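TRAP dicarboxylate transporter-DctP subunit (Rhodobacter sphaeroides, PDB 4PE3) probably binds a small organic acid or related solute in the periplasm and delivers it to a TRAP-type membrane transporter for uptake. Local coordinates at residues P232-F237 with T277-D282. Sequence-based numbering, arbitrary orientation.
With ZN (zinc ion), chain J; EDO (1,2-ethanediol), chain D.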
loop_
_atom_site.group_PDB
_atom_site.type_symbol
_atom_site.label_atom_id
_atom_site.label_comp_id
_atom_site.label_asym_id
_atom_site.label_seq_id
_atom_site.Cartn_x
_atom_site.Cartn_y
_atom_site.Cartn_z
ATOM N N PRO A 232 -16.496 3.429 -12.038
ATOM C CA PRO A 232 -15.260 3.343 -11.250
ATOM C C PRO A 232 -14.413 4.608 -11.312
ATOM O O PRO A 232 -14.496 5.361 -12.289
ATOM C CB PRO A 232 -14.518 2.176 -11.913
ATOM C CG PRO A 232 -15.024 2.153 -13.318
ATOM C CD PRO A 232 -16.488 2.512 -13.182
ATOM N N VAL A 233 -13.591 4.817 -10.279
ATOM C CA VAL A 233 -12.585 5.857 -10.308
ATOM C C VAL A 233 -11.233 5.176 -10.404
ATOM O O VAL A 233 -10.844 4.377 -9.535
ATOM C CB VAL A 233 -12.662 6.794 -9.091
ATOM C CG1 VAL A 233 -11.670 7.946 -9.234
ATOM C CG2 VAL A 233 -14.053 7.374 -8.933
ATOM N N TYR A 234 -10.507 5.504 -11.470
ATOM C CA TYR A 234 -9.207 4.938 -11.755
ATOM C C TYR A 234 -8.347 5.992 -12.446
ATOM O O TYR A 234 -8.801 6.594 -13.435
ATOM C CB TYR A 234 -9.346 3.712 -12.690
ATOM C CG TYR A 234 -7.988 3.251 -13.131
ATOM C CD1 TYR A 234 -7.217 2.446 -12.303
ATOM C CD2 TYR A 234 -7.441 3.672 -14.331
ATOM C CE1 TYR A 234 -5.925 2.060 -12.660
ATOM C CE2 TYR A 234 -6.145 3.296 -14.712
ATOM C CZ TYR A 234 -5.397 2.480 -13.875
ATOM O OH TYR A 234 -4.116 2.141 -14.272
ATOM N N PRO A 235 -7.117 6.239 -11.950
ATOM C CA PRO A 235 -6.543 5.660 -10.744
ATOM C C PRO A 235 -7.352 5.996 -9.516
ATOM O O PRO A 235 -8.047 7.016 -9.481
ATOM C CB PRO A 235 -5.149 6.309 -10.686
ATOM C CG PRO A 235 -4.831 6.580 -12.093
ATOM C CD PRO A 235 -6.142 7.076 -12.656
ATOM N N GLY A 236 -7.343 5.115 -8.535
ATOM C CA GLY A 236 -8.012 5.394 -7.284
ATOM C C GLY A 236 -7.399 6.560 -6.522
ATOM O O GLY A 236 -6.367 7.118 -6.907
ATOM N N PHE A 237 -8.032 6.897 -5.408
ATOM C CA PHE A 237 -7.675 8.108 -4.674
ATOM C C PHE A 237 -7.537 7.883 -3.178
ATOM O O PHE A 237 -7.427 8.860 -2.433
ATOM C CB PHE A 237 -8.711 9.224 -4.925
ATOM C CG PHE A 237 -10.115 8.821 -4.609
ATOM C CD1 PHE A 237 -10.582 8.885 -3.320
ATOM C CD2 PHE A 237 -10.961 8.344 -5.604
ATOM C CE1 PHE A 237 -11.859 8.499 -3.008
ATOM C CE2 PHE A 237 -12.234 7.926 -5.297
ATOM C CZ PHE A 237 -12.686 7.991 -3.997
ATOM N N THR A 277 4.064 -4.502 -13.405
ATOM C CA THR A 277 3.184 -5.637 -13.653
ATOM C C THR A 277 1.746 -5.300 -13.243
ATOM O O THR A 277 0.785 -5.560 -13.969
ATOM C CB THR A 277 3.674 -6.895 -12.902
ATOM O OG1 THR A 277 4.958 -7.277 -13.419
ATOM C CG2 THR A 277 2.731 -8.064 -13.062
ATOM N N LEU A 278 1.590 -4.695 -12.081
ATOM C CA LEU A 278 0.287 -4.251 -11.596
ATOM C C LEU A 278 -0.323 -3.244 -12.568
ATOM O O LEU A 278 -1.512 -3.288 -12.852
ATOM C CB LEU A 278 0.435 -3.611 -10.211
ATOM C CG LEU A 278 0.793 -4.536 -9.046
ATOM C CD1 LEU A 278 1.263 -3.768 -7.850
ATOM C CD2 LEU A 278 -0.415 -5.384 -8.673
ATOM N N HIS A 279 0.492 -2.310 -13.035
ATOM C CA HIS A 279 0.011 -1.287 -13.944
ATOM C C HIS A 279 -0.530 -1.927 -15.208
ATOM O O HIS A 279 -1.629 -1.609 -15.654
ATOM C CB HIS A 279 1.136 -0.333 -14.280
ATOM C CG HIS A 279 0.685 0.904 -14.977
ATOM N ND1 HIS A 279 1.546 1.680 -15.725
ATOM C CD2 HIS A 279 -0.525 1.510 -15.036
ATOM C CE1 HIS A 279 0.880 2.714 -16.210
ATOM N NE2 HIS A 279 -0.371 2.642 -15.797
ATOM N N GLN A 280 0.217 -2.842 -15.805
ATOM C CA GLN A 280 -0.224 -3.474 -17.050
ATOM C C GLN A 280 -1.514 -4.248 -16.879
ATOM O O GLN A 280 -2.390 -4.191 -17.747
ATOM C CB GLN A 280 0.866 -4.398 -17.602
ATOM C CG GLN A 280 1.982 -3.655 -18.276
ATOM C CD GLN A 280 1.489 -2.835 -19.433
ATOM O OE1 GLN A 280 0.735 -3.326 -20.279
ATOM N NE2 GLN A 280 1.870 -1.569 -19.462
ATOM N N ARG A 281 -1.661 -4.947 -15.773
ATOM C CA ARG A 281 -2.867 -5.718 -15.539
ATOM C C ARG A 281 -4.054 -4.763 -15.386
ATOM O O ARG A 281 -5.150 -5.032 -15.886
ATOM C CB ARG A 281 -2.747 -6.585 -14.299
ATOM C CG ARG A 281 -1.674 -7.676 -14.366
ATOM C CD ARG A 281 -2.077 -8.835 -15.230
ATOM N NE ARG A 281 -1.594 -8.658 -16.589
ATOM C CZ ARG A 281 -0.336 -8.860 -16.971
ATOM N NH1 ARG A 281 0.010 -8.661 -18.233
ATOM N NH2 ARG A 281 0.582 -9.258 -16.092
ATOM N N ASP A 282 -3.863 -3.663 -14.657
ATOM C CA ASP A 282 -4.931 -2.662 -14.577
ATOM C C ASP A 282 -5.288 -2.092 -15.947
ATOM O O ASP A 282 -6.466 -1.938 -16.264
ATOM C CB ASP A 282 -4.524 -1.506 -13.665
ATOM C CG ASP A 282 -4.625 -1.826 -12.179
ATOM O OD1 ASP A 282 -5.249 -2.849 -11.800
ATOM O OD2 ASP A 282 -4.101 -1.002 -11.387
HETATM ZN ZN ZN J . 3.512 1.427 -16.110
HETATM C C1 EDO D . -1.721 1.623 -11.648
HETATM O O1 EDO D . -2.677 0.899 -12.433
HETATM C C2 EDO D . -2.379 2.250 -10.420
HETATM O O2 EDO D . -3.262 3.291 -10.813
HETATM O O HOH W 1 -2.779 4.183 -15.513
HETATM O O HOH W 2 4.239 1.391 -14.208
#
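The phenol of Tyr234 reaches across to helix 257-291 and brings its OH up to the helix, touching CD2 of His279 and CB of Asp282, each at 3.7 Å. With CG anti to the backbone N (chi1 172°), the tyrosine ring extends from the loop toward the helix. No direct hydrogen bond joins the two segments; small molecules bridge them instead. A 1,2-ethanediol, probably from the crystallisation liquor, places O1 at the edge of the tyrosine ring, in its plane, 2.6 Å from Tyr234 OH. The same O1 donates a hydrogen bond to Asp282 OD2, also at 2.6 Å, linking phenol to carboxylate. On the imidazole side, a water lies 2.7 Å from Tyr234 OH and accepts a hydrogen bond from His279 NE2 at 2.9 Å. This water and Tyr234 OH both lie at the edge of the imidazole, in its plane. The fold is that of a TRAP solute-binding protein, two alpha/beta lobes joined in part by a long helix; here that helix, 257-291, meets the loop between helix 225-228 and strand 243-248. The protein is in its apo, open form. In His279, CG likewise anti to N (chi1 -168°) swings the imidazole so that its CD2-NE2 edge lies by the phenol OH and ND1 binds a zinc ion at 2.0 Å. The zinc also carries a water and should favour the NE2-H tautomer. Asp282 is buried; its OD1 accepts from the backbone N of Ser218, so protein and diol each supply one oxygen with a partner. A cis peptide bond precedes Pro235, whose CD packs over one face of the Tyr234 ring, 4.0 Å above its plane and offset toward the rim; Phe217 meets the same aromatic ring edge-to-face.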